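Local atomic coordinates of hydroxyethylphosphonate dioxygenase (Streptomyces albus, PDB entry 6B9R), a protein that probably uses a mononuclear non-haem iron centre and dioxygen to cleave 2-hydroxyethylphosphonate into hydroxymethylphosphonate and formate. Residues R13-A17 and P77-D81; N26-D32 and E445-Y450; D237-R243 and L270-R276; Q363-V369 and L414-G420. One frame throughout, in Å; residues are numbered along the deposited sequence.

Interaction 1. Residues R13-A17 and P77-D81; sequences RAARA and PIHND
Arg13 lays its guanidinium over one face of the His79 imidazole, the two planes only 27° apart. His79 CE1 sits above the middle of the guanidinium, 3.3 Å from Arg13 CZ, while Arg13 CD makes a CH-pi contact, 3.8 Å from the ring centroid. Arg13 NH1 and His79 ND1 are close but not hydrogen-bonded, so the guanidinium simply lies over the imidazole face, with the CH-pi contact of CD beside it. Because CG stands anti to the backbone N (chi1 -173°) and the chain then bends at chi3, the arginine passes across Pro77 before it reaches the histidine. Pro77 is the bump on the loop: its CG meets Arg13 CG at 3.7 Å, its CB lies against Arg16 CB, and its CD touches Ala17 CB at 3.6 Å. Beyond the proline, Arg16 NH2 gives a nearly straight, in-plane hydrogen bond to Ile78 O (2.8 Å). One water accepts from Arg13 NH1, Arg16 NH2 and Asn80 N, tying both arginines to the loop backbone. Replacing Arg13 with alanine would probably strip the cover from this imidazole face and leave that water with one donor fewer. His79 NE2 is meanwhile fixed by Glu72 of the second subunit. The contact thus pins the start of helix 10-27 to the loop running from helix 58-67 toward strand 86-89, beside the dimer interface.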
# COMPACT_ATOMS: atom_id res chain seq x y z
N ARG A 13 15.93 0.49 -16.60
CA ARG A 13 14.90 -0.47 -16.21
C ARG A 13 15.50 -1.86 -16.03
O ARG A 13 15.13 -2.59 -15.11
CB ARG A 13 13.77 -0.50 -17.23
CG ARG A 13 12.58 -1.35 -16.80
CD ARG A 13 11.33 -1.08 -17.63
NE ARG A 13 11.42 -1.61 -18.99
CZ ARG A 13 11.53 -0.86 -20.08
NH1 ARG A 13 11.54 0.47 -19.99
NH2 ARG A 13 11.62 -1.44 -21.27
N ALA A 14 16.41 -2.23 -16.93
CA ALA A 14 17.12 -3.50 -16.78
C ALA A 14 17.87 -3.56 -15.46
O ALA A 14 17.84 -4.58 -14.77
CB ALA A 14 18.07 -3.72 -17.96
N ALA A 15 18.54 -2.46 -15.08
CA ALA A 15 19.23 -2.40 -13.80
C ALA A 15 18.26 -2.58 -12.64
O ALA A 15 18.57 -3.27 -11.66
CB ALA A 15 19.99 -1.08 -13.68
N ARG A 16 17.09 -1.94 -12.71
CA ARG A 16 16.09 -2.13 -11.67
C ARG A 16 15.66 -3.59 -11.57
O ARG A 16 15.51 -4.12 -10.47
CB ARG A 16 14.87 -1.23 -11.93
CG ARG A 16 15.20 0.25 -11.86
CD ARG A 16 13.97 1.12 -11.58
NE ARG A 16 13.04 1.20 -12.71
CZ ARG A 16 13.23 1.94 -13.80
NH1 ARG A 16 14.33 2.67 -13.94
NH2 ARG A 16 12.31 1.93 -14.77
N ALA A 17 15.48 -4.25 -12.72
CA ALA A 17 15.08 -5.65 -12.72
C ALA A 17 16.17 -6.54 -12.15
O ALA A 17 15.89 -7.47 -11.39
CB ALA A 17 14.71 -6.09 -14.14
N PRO A 77 10.25 -4.57 -12.55
CA PRO A 77 10.16 -3.15 -12.21
C PRO A 77 9.00 -2.52 -12.97
O PRO A 77 8.36 -3.15 -13.81
CB PRO A 77 11.51 -2.61 -12.70
CG PRO A 77 11.83 -3.48 -13.89
CD PRO A 77 11.35 -4.86 -13.49
N ILE A 78 8.75 -1.25 -12.68
CA ILE A 78 7.85 -0.47 -13.51
C ILE A 78 8.69 0.43 -14.41
O ILE A 78 9.91 0.53 -14.26
CB ILE A 78 6.82 0.33 -12.67
CG1 ILE A 78 7.49 1.42 -11.84
CG2 ILE A 78 5.98 -0.60 -11.81
CD1 ILE A 78 6.48 2.51 -11.40
N HIS A 79 8.04 1.06 -15.37
CA HIS A 79 8.74 1.94 -16.30
C HIS A 79 8.83 3.34 -15.72
O HIS A 79 7.98 3.78 -14.96
CB HIS A 79 8.01 1.99 -17.64
CG HIS A 79 7.91 0.67 -18.33
ND1 HIS A 79 8.45 0.43 -19.57
CD2 HIS A 79 7.31 -0.49 -17.95
CE1 HIS A 79 8.21 -0.81 -19.93
NE2 HIS A 79 7.52 -1.40 -18.97
N ASN A 80 9.89 4.04 -16.10
CA ASN A 80 10.02 5.47 -15.87
C ASN A 80 9.80 6.13 -17.22
O ASN A 80 10.63 5.99 -18.13
CB ASN A 80 11.39 5.83 -15.29
CG ASN A 80 11.52 7.32 -14.97
OD1 ASN A 80 10.95 8.17 -15.66
ND2 ASN A 80 12.24 7.64 -13.91
N ASP A 81 8.66 6.81 -17.37
CA ASP A 81 8.39 7.57 -18.58
C ASP A 81 8.34 9.07 -18.30
O ASP A 81 7.86 9.83 -19.15
CB ASP A 81 7.09 7.08 -19.24
CG ASP A 81 5.89 7.15 -18.32
OD1 ASP A 81 5.92 7.94 -17.36
OD2 ASP A 81 4.90 6.41 -18.56
O HOH W 1 11.99 2.58 -17.74
O HOH W 2 10.68 0.09 -10.71

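Interaction 2. Residues N26-D32 and E445-Y450; sequences NDLKRND and EDRLWY. With 2HE ((2-hydroxyethyl)phosphonic acid), chain Q.
Trp449 turns its CG in between its own backbone N and carbonyl carbon (chi1 79°), which swings the indole against the Schellman motif, with Lys29 as C-prime residue, that ends helix 10-27; Asn26, its CG anti to the carbonyl carbon (chi1 -78°), reaches back to meet the same C-terminal tail. Over one indole face lie Lys29 CD, 3.7 Å from Trp449 CE2, and Asn26 O, both offset toward the rim; Tyr450 brings its CD1 edge over the centre of the opposite face. Asn26 serves the tail with both ends of its amide: ND2 donates in plane to Arg447 O at 2.9 Å, and OD1 takes a weak bond from Trp449 N. At the indole edge, Trp449 NE1 donates to O2 of the bound 2-hydroxyethylphosphonate at 3.0 Å. That phosphonate is also held by Arg103, Tyr111 and Asn146 of the second subunit, and the Lys29 side chain comes within about 5 Å of the iron, so the helix end and the tail probably help to complete the neighbour's active site. Leu448 CD1 rests on Asn31 CB at 3.7 Å. Asn31 OD1 caps the next helix at Ala34 N, while Asn31 ND2 gives an almost straight hydrogen bond to Tyr450 OH, 3.0 Å away.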
# COMPACT_ATOMS: atom_id res chain seq x y z
N ASN A 26 18.37 -12.63 -1.96
CA ASN A 26 18.72 -12.26 -0.59
C ASN A 26 17.58 -12.56 0.38
O ASN A 26 17.81 -13.08 1.48
CB ASN A 26 19.06 -10.77 -0.50
CG ASN A 26 20.44 -10.45 -1.01
OD1 ASN A 26 21.27 -11.33 -1.26
ND2 ASN A 26 20.72 -9.16 -1.14
N ASP A 27 16.35 -12.20 0.01
CA ASP A 27 15.21 -12.37 0.91
C ASP A 27 14.92 -13.84 1.19
O ASP A 27 14.41 -14.17 2.27
CB ASP A 27 13.97 -11.68 0.34
CG ASP A 27 14.06 -10.18 0.42
OD1 ASP A 27 15.03 -9.65 0.99
OD2 ASP A 27 13.14 -9.51 -0.11
N LEU A 28 15.23 -14.73 0.25
CA LEU A 28 15.04 -16.16 0.41
C LEU A 28 16.27 -16.85 0.98
O LEU A 28 16.30 -18.08 1.04
CB LEU A 28 14.64 -16.79 -0.93
CG LEU A 28 13.15 -16.56 -1.25
CD1 LEU A 28 12.83 -16.76 -2.74
CD2 LEU A 28 12.29 -17.51 -0.42
N LYS A 29 17.28 -16.08 1.41
CA LYS A 29 18.54 -16.65 1.88
C LYS A 29 19.11 -17.64 0.86
O LYS A 29 19.60 -18.73 1.21
CB LYS A 29 18.36 -17.29 3.26
CG LYS A 29 17.78 -16.32 4.31
CD LYS A 29 18.62 -15.03 4.38
CE LYS A 29 18.33 -14.18 5.63
NZ LYS A 29 16.96 -13.60 5.62
N ARG A 30 19.05 -17.26 -0.42
CA ARG A 30 19.72 -17.98 -1.50
C ARG A 30 20.91 -17.16 -1.97
O ARG A 30 20.74 -16.09 -2.58
CB ARG A 30 18.75 -18.24 -2.66
CG ARG A 30 17.41 -18.90 -2.23
CD ARG A 30 17.69 -20.21 -1.49
NE ARG A 30 16.65 -21.23 -1.64
CZ ARG A 30 15.64 -21.40 -0.79
NH1 ARG A 30 14.77 -22.38 -1.00
NH2 ARG A 30 15.48 -20.60 0.26
N ASN A 31 22.13 -17.63 -1.69
CA ASN A 31 23.28 -16.92 -2.22
C ASN A 31 23.46 -17.32 -3.68
O ASN A 31 22.64 -18.05 -4.24
CB ASN A 31 24.51 -17.16 -1.35
CG ASN A 31 24.96 -18.61 -1.33
OD1 ASN A 31 24.50 -19.43 -2.12
ND2 ASN A 31 25.88 -18.92 -0.42
N ASP A 32 24.55 -16.87 -4.30
CA ASP A 32 24.72 -17.07 -5.73
C ASP A 32 24.63 -18.55 -6.10
O ASP A 32 23.91 -18.93 -7.03
CB ASP A 32 26.07 -16.49 -6.18
CG ASP A 32 26.11 -14.96 -6.08
OD1 ASP A 32 25.65 -14.41 -5.05
OD2 ASP A 32 26.61 -14.32 -7.02
N GLU A 445 19.02 -2.72 -4.75
CA GLU A 445 19.94 -3.59 -4.04
C GLU A 445 21.15 -3.86 -4.91
O GLU A 445 21.04 -4.06 -6.12
CB GLU A 445 19.26 -4.91 -3.66
CG GLU A 445 20.16 -5.90 -2.92
CD GLU A 445 20.62 -5.40 -1.54
OE1 GLU A 445 21.53 -4.55 -1.47
OE2 GLU A 445 20.07 -5.88 -0.53
N ASP A 446 22.32 -3.85 -4.27
CA ASP A 446 23.58 -3.88 -5.00
C ASP A 446 24.56 -4.90 -4.43
O ASP A 446 25.76 -4.80 -4.71
CB ASP A 446 24.22 -2.49 -5.02
CG ASP A 446 24.54 -1.95 -3.62
OD1 ASP A 446 24.30 -2.66 -2.61
OD2 ASP A 446 25.03 -0.81 -3.51
N ARG A 447 24.10 -5.85 -3.63
CA ARG A 447 25.06 -6.73 -2.97
C ARG A 447 24.35 -7.94 -2.37
O ARG A 447 23.16 -7.89 -2.04
CB ARG A 447 25.83 -5.99 -1.87
CG ARG A 447 24.97 -5.60 -0.65
CD ARG A 447 25.65 -4.54 0.21
NE ARG A 447 25.75 -3.27 -0.50
CZ ARG A 447 26.21 -2.14 0.03
NH1 ARG A 447 26.60 -2.10 1.29
NH2 ARG A 447 26.26 -1.03 -0.71
N LEU A 448 25.12 -9.01 -2.21
CA LEU A 448 24.71 -10.12 -1.37
C LEU A 448 24.51 -9.64 0.06
O LEU A 448 25.16 -8.69 0.51
CB LEU A 448 25.78 -11.23 -1.41
CG LEU A 448 25.55 -12.60 -0.76
CD1 LEU A 448 24.49 -13.43 -1.50
CD2 LEU A 448 26.87 -13.35 -0.73
N TRP A 449 23.61 -10.30 0.80
CA TRP A 449 23.22 -9.79 2.10
C TRP A 449 24.28 -9.98 3.18
O TRP A 449 24.10 -9.46 4.28
CB TRP A 449 21.89 -10.42 2.55
CG TRP A 449 21.97 -11.82 3.13
CD1 TRP A 449 22.04 -12.16 4.44
CD2 TRP A 449 21.93 -13.06 2.40
NE1 TRP A 449 22.08 -13.53 4.58
CE2 TRP A 449 22.01 -14.10 3.34
CE3 TRP A 449 21.85 -13.38 1.04
CZ2 TRP A 449 22.02 -15.45 2.97
CZ3 TRP A 449 21.85 -14.72 0.67
CH2 TRP A 449 21.94 -15.74 1.63
N TYR A 450 25.37 -10.70 2.89
CA TYR A 450 26.49 -10.84 3.82
C TYR A 450 27.79 -10.84 3.04
O TYR A 450 27.80 -10.95 1.81
CB TYR A 450 26.37 -12.12 4.65
CG TYR A 450 26.55 -13.36 3.81
CD1 TYR A 450 25.50 -13.86 3.04
CD2 TYR A 450 27.76 -14.05 3.78
CE1 TYR A 450 25.65 -14.99 2.27
CE2 TYR A 450 27.93 -15.18 3.00
CZ TYR A 450 26.86 -15.65 2.24
OH TYR A 450 26.98 -16.78 1.45
OXT TYR A 450 28.87 -10.72 3.61
O3 2HE Q . 22.83 -12.99 8.09
P 2HE Q . 21.35 -13.56 8.35
O1 2HE Q . 20.34 -12.45 8.36
O2 2HE Q . 21.05 -14.62 7.19
CA 2HE Q . 21.23 -14.35 9.96
CB 2HE Q . 19.76 -14.66 10.13
O4 2HE Q . 19.01 -13.45 9.99

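Interaction 3. Residues D237-R243 and L270-R276; sequences DHGAMLR and LCRTPAR
In a helical region related to the Cro/C1-type helix-turn-helix family, the first turn of helix 238-249 docks on the chain as it leaves helix 264-271. His238 supplies much of the grip. Pro274 O takes two hydrogen bonds from it, one from the backbone N and one from ND1, each 2.9 Å; the ND1 bond lies in the imidazole plane and nearly along the C=O axis. Arg276 CB then sits over the middle of the same ring, 3.5 Å from its centroid, a CH-pi contact. One residue on, Gly239 lets the backbones close up: its CA is 3.3 Å from Leu270 O, with no CB to collide with the surrounding carbonyls, and its N makes a weak bond to Thr273 O. Arg243, bent at chi3, brings NH1 in line with the carbonyl of Cys271, 2.7 Å from its O and in the guanidinium plane. Deeper in, Leu242 CD2 touches Cys271 SG at 3.7 Å. Asp237 is the N-cap, its OD1 accepting from Ala240 N above the carboxylate plane, and OD1 also brushes Pro274 CA. Leu270 continues onto Leu285 of helix 279-288, where Arg276 forms a cation-pi pair with Trp279, while Leu242 packs on Leu289 just beyond that helix.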
# COMPACT_ATOMS: atom_id res chain seq x y z
N ASP A 237 -16.80 3.93 11.86
CA ASP A 237 -17.15 2.94 12.89
C ASP A 237 -15.92 2.64 13.74
O ASP A 237 -15.14 1.72 13.46
CB ASP A 237 -17.70 1.67 12.26
CG ASP A 237 -18.39 0.78 13.27
OD1 ASP A 237 -18.14 0.93 14.49
OD2 ASP A 237 -19.20 -0.08 12.86
N HIS A 238 -15.77 3.40 14.83
CA HIS A 238 -14.60 3.23 15.69
C HIS A 238 -14.68 1.95 16.51
O HIS A 238 -13.64 1.35 16.80
CB HIS A 238 -14.46 4.44 16.61
CG HIS A 238 -14.06 5.69 15.89
ND1 HIS A 238 -14.97 6.52 15.28
CD2 HIS A 238 -12.84 6.21 15.63
CE1 HIS A 238 -14.33 7.52 14.69
NE2 HIS A 238 -13.03 7.35 14.89
N GLY A 239 -15.88 1.53 16.91
CA GLY A 239 -16.00 0.28 17.63
C GLY A 239 -15.51 -0.91 16.82
O GLY A 239 -14.87 -1.82 17.36
N ALA A 240 -15.78 -0.91 15.51
CA ALA A 240 -15.33 -2.00 14.66
C ALA A 240 -13.81 -2.02 14.54
O ALA A 240 -13.19 -3.09 14.54
CB ALA A 240 -15.95 -1.88 13.27
N MET A 241 -13.21 -0.83 14.42
CA MET A 241 -11.76 -0.68 14.41
C MET A 241 -11.15 -1.22 15.70
O MET A 241 -10.17 -1.97 15.67
CB MET A 241 -11.43 0.80 14.23
CG MET A 241 -9.97 1.16 14.03
SD MET A 241 -9.41 0.70 12.39
CE MET A 241 -8.54 -0.76 12.87
N LEU A 242 -11.72 -0.84 16.85
CA LEU A 242 -11.24 -1.37 18.12
C LEU A 242 -11.37 -2.89 18.17
O LEU A 242 -10.42 -3.60 18.53
CB LEU A 242 -11.99 -0.73 19.28
CG LEU A 242 -11.64 -1.25 20.67
CD1 LEU A 242 -10.17 -0.96 20.99
CD2 LEU A 242 -12.55 -0.62 21.72
N ARG A 243 -12.53 -3.43 17.78
CA ARG A 243 -12.68 -4.89 17.75
C ARG A 243 -11.64 -5.53 16.84
O ARG A 243 -11.09 -6.60 17.14
CB ARG A 243 -14.08 -5.29 17.30
CG ARG A 243 -15.21 -4.94 18.28
CD ARG A 243 -16.50 -5.66 17.93
NE ARG A 243 -16.85 -5.57 16.50
CZ ARG A 243 -17.57 -4.59 15.96
NH1 ARG A 243 -18.02 -3.59 16.71
NH2 ARG A 243 -17.85 -4.60 14.67
N LEU A 270 -17.28 0.50 24.32
CA LEU A 270 -16.59 1.08 23.17
C LEU A 270 -16.54 0.12 21.99
O LEU A 270 -16.49 0.57 20.84
CB LEU A 270 -15.17 1.51 23.57
CG LEU A 270 -15.09 2.67 24.57
CD1 LEU A 270 -13.67 2.85 25.07
CD2 LEU A 270 -15.60 3.96 23.92
N CYS A 271 -16.56 -1.19 22.24
CA CYS A 271 -16.58 -2.14 21.13
C CYS A 271 -17.90 -2.14 20.38
O CYS A 271 -17.95 -2.59 19.23
CB CYS A 271 -16.25 -3.55 21.64
SG CYS A 271 -14.50 -3.77 22.04
N ARG A 272 -18.96 -1.60 20.98
CA ARG A 272 -20.31 -1.68 20.43
C ARG A 272 -20.81 -0.36 19.87
O ARG A 272 -22.01 -0.23 19.59
CB ARG A 272 -21.30 -2.16 21.49
CG ARG A 272 -21.03 -3.54 22.04
CD ARG A 272 -22.16 -3.95 22.99
NE ARG A 272 -21.86 -3.70 24.40
CZ ARG A 272 -22.35 -2.68 25.10
NH1 ARG A 272 -22.01 -2.55 26.38
NH2 ARG A 272 -23.16 -1.79 24.54
N THR A 273 -19.95 0.64 19.71
CA THR A 273 -20.44 1.91 19.21
C THR A 273 -19.54 2.44 18.11
O THR A 273 -18.32 2.24 18.14
CB THR A 273 -20.57 2.94 20.35
OG1 THR A 273 -21.07 4.17 19.82
CG2 THR A 273 -19.23 3.19 21.03
N PRO A 274 -20.11 3.12 17.11
CA PRO A 274 -19.27 3.76 16.09
C PRO A 274 -18.56 5.00 16.60
O PRO A 274 -17.53 5.37 16.02
CB PRO A 274 -20.27 4.11 14.98
CG PRO A 274 -21.58 4.20 15.68
CD PRO A 274 -21.54 3.20 16.79
N ALA A 275 -19.06 5.63 17.67
CA ALA A 275 -18.44 6.83 18.20
C ALA A 275 -17.07 6.52 18.81
O ALA A 275 -16.90 5.49 19.47
CB ALA A 275 -19.34 7.47 19.26
N ARG A 276 -16.11 7.40 18.57
CA ARG A 276 -14.78 7.17 19.12
C ARG A 276 -14.78 7.34 20.63
O ARG A 276 -15.61 8.06 21.21
CB ARG A 276 -13.75 8.11 18.50
CG ARG A 276 -14.01 9.58 18.80
CD ARG A 276 -12.74 10.40 18.66
NE ARG A 276 -13.01 11.83 18.83
CZ ARG A 276 -12.93 12.48 19.99
NH1 ARG A 276 -12.57 11.84 21.10
NH2 ARG A 276 -13.20 13.78 20.03

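Interaction 4. Residues Q363-V369 and L414-G420; sequences QHQYLYV and LLMLRIG
Leu367 CD2 nestles between Met416 and Leu414, 3.7 Å from Met416 CE and 4.1 Å from Leu414 CD1, on the sheet face that also carries Gln365 and Arg418. The methionine runs alongside Leu367, and its bend at chi3 (-80°) folds CE into the corner between that leucine and Gln365 OE1. Next along this face, Arg418 grips Gln365 side-on: NE (2.9 Å) and NH2 (3.0 Å) both donate to the single oxygen OE1 from above one face of the amide, whose plane stands 88° from the guanidinium. Arg418 NH1 continues to the carbonyls of Ala247 and Ala248 of the second subunit. A leucine in place of Arg418 would probably leave Gln365 OE1 without its two donors and break this link to the neighbouring subunit. On the other face, Tyr366 CD1 approaches Leu417 CB at 4.4 Å, and both side chains press against Leu206; Ile419 CG1 fills in beside His364 CB. Backbone bonds join His364 to Ile419 (the one from His364 N weak), Tyr366 to Leu417 and Tyr368 to Leu415. Two antiparallel neighbours, with strand 403-407 on one face and strand 202-208 of the preceding sheet on the other, are consistent with the C-terminal cupin of a two-cupin chain packing on its N-terminal one.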
# COMPACT_ATOMS: atom_id res chain seq x y z
N GLN A 363 2.59 14.10 -3.05
CA GLN A 363 1.57 13.67 -3.99
C GLN A 363 2.10 13.70 -5.42
O GLN A 363 2.95 14.52 -5.76
CB GLN A 363 0.34 14.59 -3.91
CG GLN A 363 -0.34 14.60 -2.56
CD GLN A 363 -1.07 15.90 -2.34
OE1 GLN A 363 -0.46 16.97 -2.34
NE2 GLN A 363 -2.38 15.81 -2.18
N HIS A 364 1.58 12.80 -6.25
CA HIS A 364 1.61 13.00 -7.70
C HIS A 364 0.79 14.24 -8.04
O HIS A 364 -0.17 14.56 -7.36
CB HIS A 364 1.00 11.81 -8.44
CG HIS A 364 1.72 10.51 -8.22
ND1 HIS A 364 2.78 10.11 -9.01
CD2 HIS A 364 1.52 9.52 -7.32
CE1 HIS A 364 3.20 8.93 -8.60
NE2 HIS A 364 2.46 8.55 -7.58
N GLN A 365 1.13 14.92 -9.14
CA GLN A 365 0.31 16.05 -9.57
C GLN A 365 -0.02 15.95 -11.05
O GLN A 365 0.81 15.53 -11.86
CB GLN A 365 0.99 17.39 -9.29
CG GLN A 365 1.34 17.55 -7.82
CD GLN A 365 1.89 18.91 -7.50
OE1 GLN A 365 1.16 19.91 -7.58
NE2 GLN A 365 3.16 18.96 -7.13
N TYR A 366 -1.24 16.38 -11.39
CA TYR A 366 -1.72 16.48 -12.76
C TYR A 366 -2.18 17.92 -12.98
O TYR A 366 -2.89 18.48 -12.14
CB TYR A 366 -2.87 15.48 -13.00
CG TYR A 366 -3.70 15.74 -14.24
CD1 TYR A 366 -4.78 16.62 -14.20
CD2 TYR A 366 -3.40 15.11 -15.44
CE1 TYR A 366 -5.53 16.87 -15.32
CE2 TYR A 366 -4.15 15.35 -16.58
CZ TYR A 366 -5.22 16.24 -16.51
OH TYR A 366 -5.99 16.50 -17.62
N LEU A 367 -1.79 18.51 -14.11
CA LEU A 367 -2.15 19.88 -14.43
C LEU A 367 -2.85 19.90 -15.78
O LEU A 367 -2.51 19.13 -16.67
CB LEU A 367 -0.91 20.79 -14.48
CG LEU A 367 0.06 20.77 -13.29
CD1 LEU A 367 1.22 21.72 -13.58
CD2 LEU A 367 -0.65 21.17 -12.00
N TYR A 368 -3.83 20.80 -15.93
CA TYR A 368 -4.51 20.97 -17.20
C TYR A 368 -4.83 22.45 -17.35
O TYR A 368 -5.41 23.04 -16.44
CB TYR A 368 -5.79 20.13 -17.27
CG TYR A 368 -6.57 20.32 -18.56
CD1 TYR A 368 -6.30 19.54 -19.67
CD2 TYR A 368 -7.56 21.30 -18.67
CE1 TYR A 368 -7.00 19.73 -20.87
CE2 TYR A 368 -8.25 21.49 -19.84
CZ TYR A 368 -7.97 20.70 -20.94
OH TYR A 368 -8.68 20.91 -22.11
N VAL A 369 -4.44 23.06 -18.47
CA VAL A 369 -4.57 24.51 -18.63
C VAL A 369 -5.97 24.82 -19.14
O VAL A 369 -6.30 24.55 -20.29
CB VAL A 369 -3.50 25.09 -19.56
CG1 VAL A 369 -3.78 26.58 -19.78
CG2 VAL A 369 -2.13 24.90 -18.95
N LEU A 414 -5.53 27.13 -14.35
CA LEU A 414 -5.30 25.73 -14.63
C LEU A 414 -6.00 24.87 -13.58
O LEU A 414 -6.34 25.33 -12.49
CB LEU A 414 -3.80 25.38 -14.71
CG LEU A 414 -2.80 25.51 -13.56
CD1 LEU A 414 -3.01 24.44 -12.48
CD2 LEU A 414 -1.41 25.39 -14.16
N LEU A 415 -6.21 23.61 -13.94
CA LEU A 415 -6.80 22.62 -13.05
C LEU A 415 -5.68 21.76 -12.50
O LEU A 415 -4.80 21.33 -13.25
CB LEU A 415 -7.82 21.77 -13.81
CG LEU A 415 -8.54 20.63 -13.08
CD1 LEU A 415 -9.34 21.16 -11.91
CD2 LEU A 415 -9.44 19.90 -14.08
N MET A 416 -5.69 21.52 -11.18
CA MET A 416 -4.66 20.73 -10.52
C MET A 416 -5.32 19.62 -9.71
O MET A 416 -6.19 19.88 -8.87
CB MET A 416 -3.78 21.60 -9.61
CG MET A 416 -2.83 20.84 -8.67
SD MET A 416 -1.96 21.96 -7.52
CE MET A 416 -0.64 22.59 -8.55
N LEU A 417 -4.91 18.38 -9.97
CA LEU A 417 -5.34 17.24 -9.17
C LEU A 417 -4.10 16.56 -8.63
O LEU A 417 -3.24 16.14 -9.41
CB LEU A 417 -6.16 16.24 -9.99
CG LEU A 417 -6.58 15.03 -9.13
CD1 LEU A 417 -7.54 15.44 -7.99
CD2 LEU A 417 -7.21 13.94 -9.96
N ARG A 418 -4.00 16.46 -7.30
CA ARG A 418 -2.89 15.84 -6.61
C ARG A 418 -3.42 14.62 -5.88
O ARG A 418 -4.46 14.69 -5.23
CB ARG A 418 -2.26 16.82 -5.61
CG ARG A 418 -2.24 18.26 -6.09
CD ARG A 418 -1.81 19.19 -4.97
NE ARG A 418 -0.54 19.83 -5.27
CZ ARG A 418 0.26 20.35 -4.35
NH1 ARG A 418 -0.06 20.27 -3.06
NH2 ARG A 418 1.39 20.93 -4.72
N ILE A 419 -2.72 13.49 -6.01
CA ILE A 419 -3.18 12.24 -5.41
C ILE A 419 -2.00 11.56 -4.72
O ILE A 419 -0.84 11.73 -5.11
CB ILE A 419 -3.81 11.28 -6.45
CG1 ILE A 419 -2.78 10.87 -7.50
CG2 ILE A 419 -5.01 11.95 -7.14
CD1 ILE A 419 -3.26 9.75 -8.43
N GLY A 420 -2.31 10.77 -3.70
CA GLY A 420 -1.29 9.96 -3.07
C GLY A 420 -0.86 8.83 -3.98
O GLY A 420 -1.67 8.26 -4.72

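Interaction 4 is the buried core of the set: regular strand pairing and apolar filling, with an arginine-glutamine grip on one face. Interactions 1 and 2 share helix 10-27, near its start and at its end, and their nearest atoms are about 6 Å apart. Both are partly buried and border the second subunit, but the first lays an arginine over a histidine face and adds bridging water, whereas the second adds hydrogen bonds from side-chain amides and a phosphonate ligand. Interaction 3 stands apart, its centre about 43 Å from that of interaction 1; it joins two helix ends mainly through backbone carbonyls. Residues 445-450 return to 26-32 from 413 residues away, so interaction 2 ties the C-terminal tail to the end of the N-terminal helix.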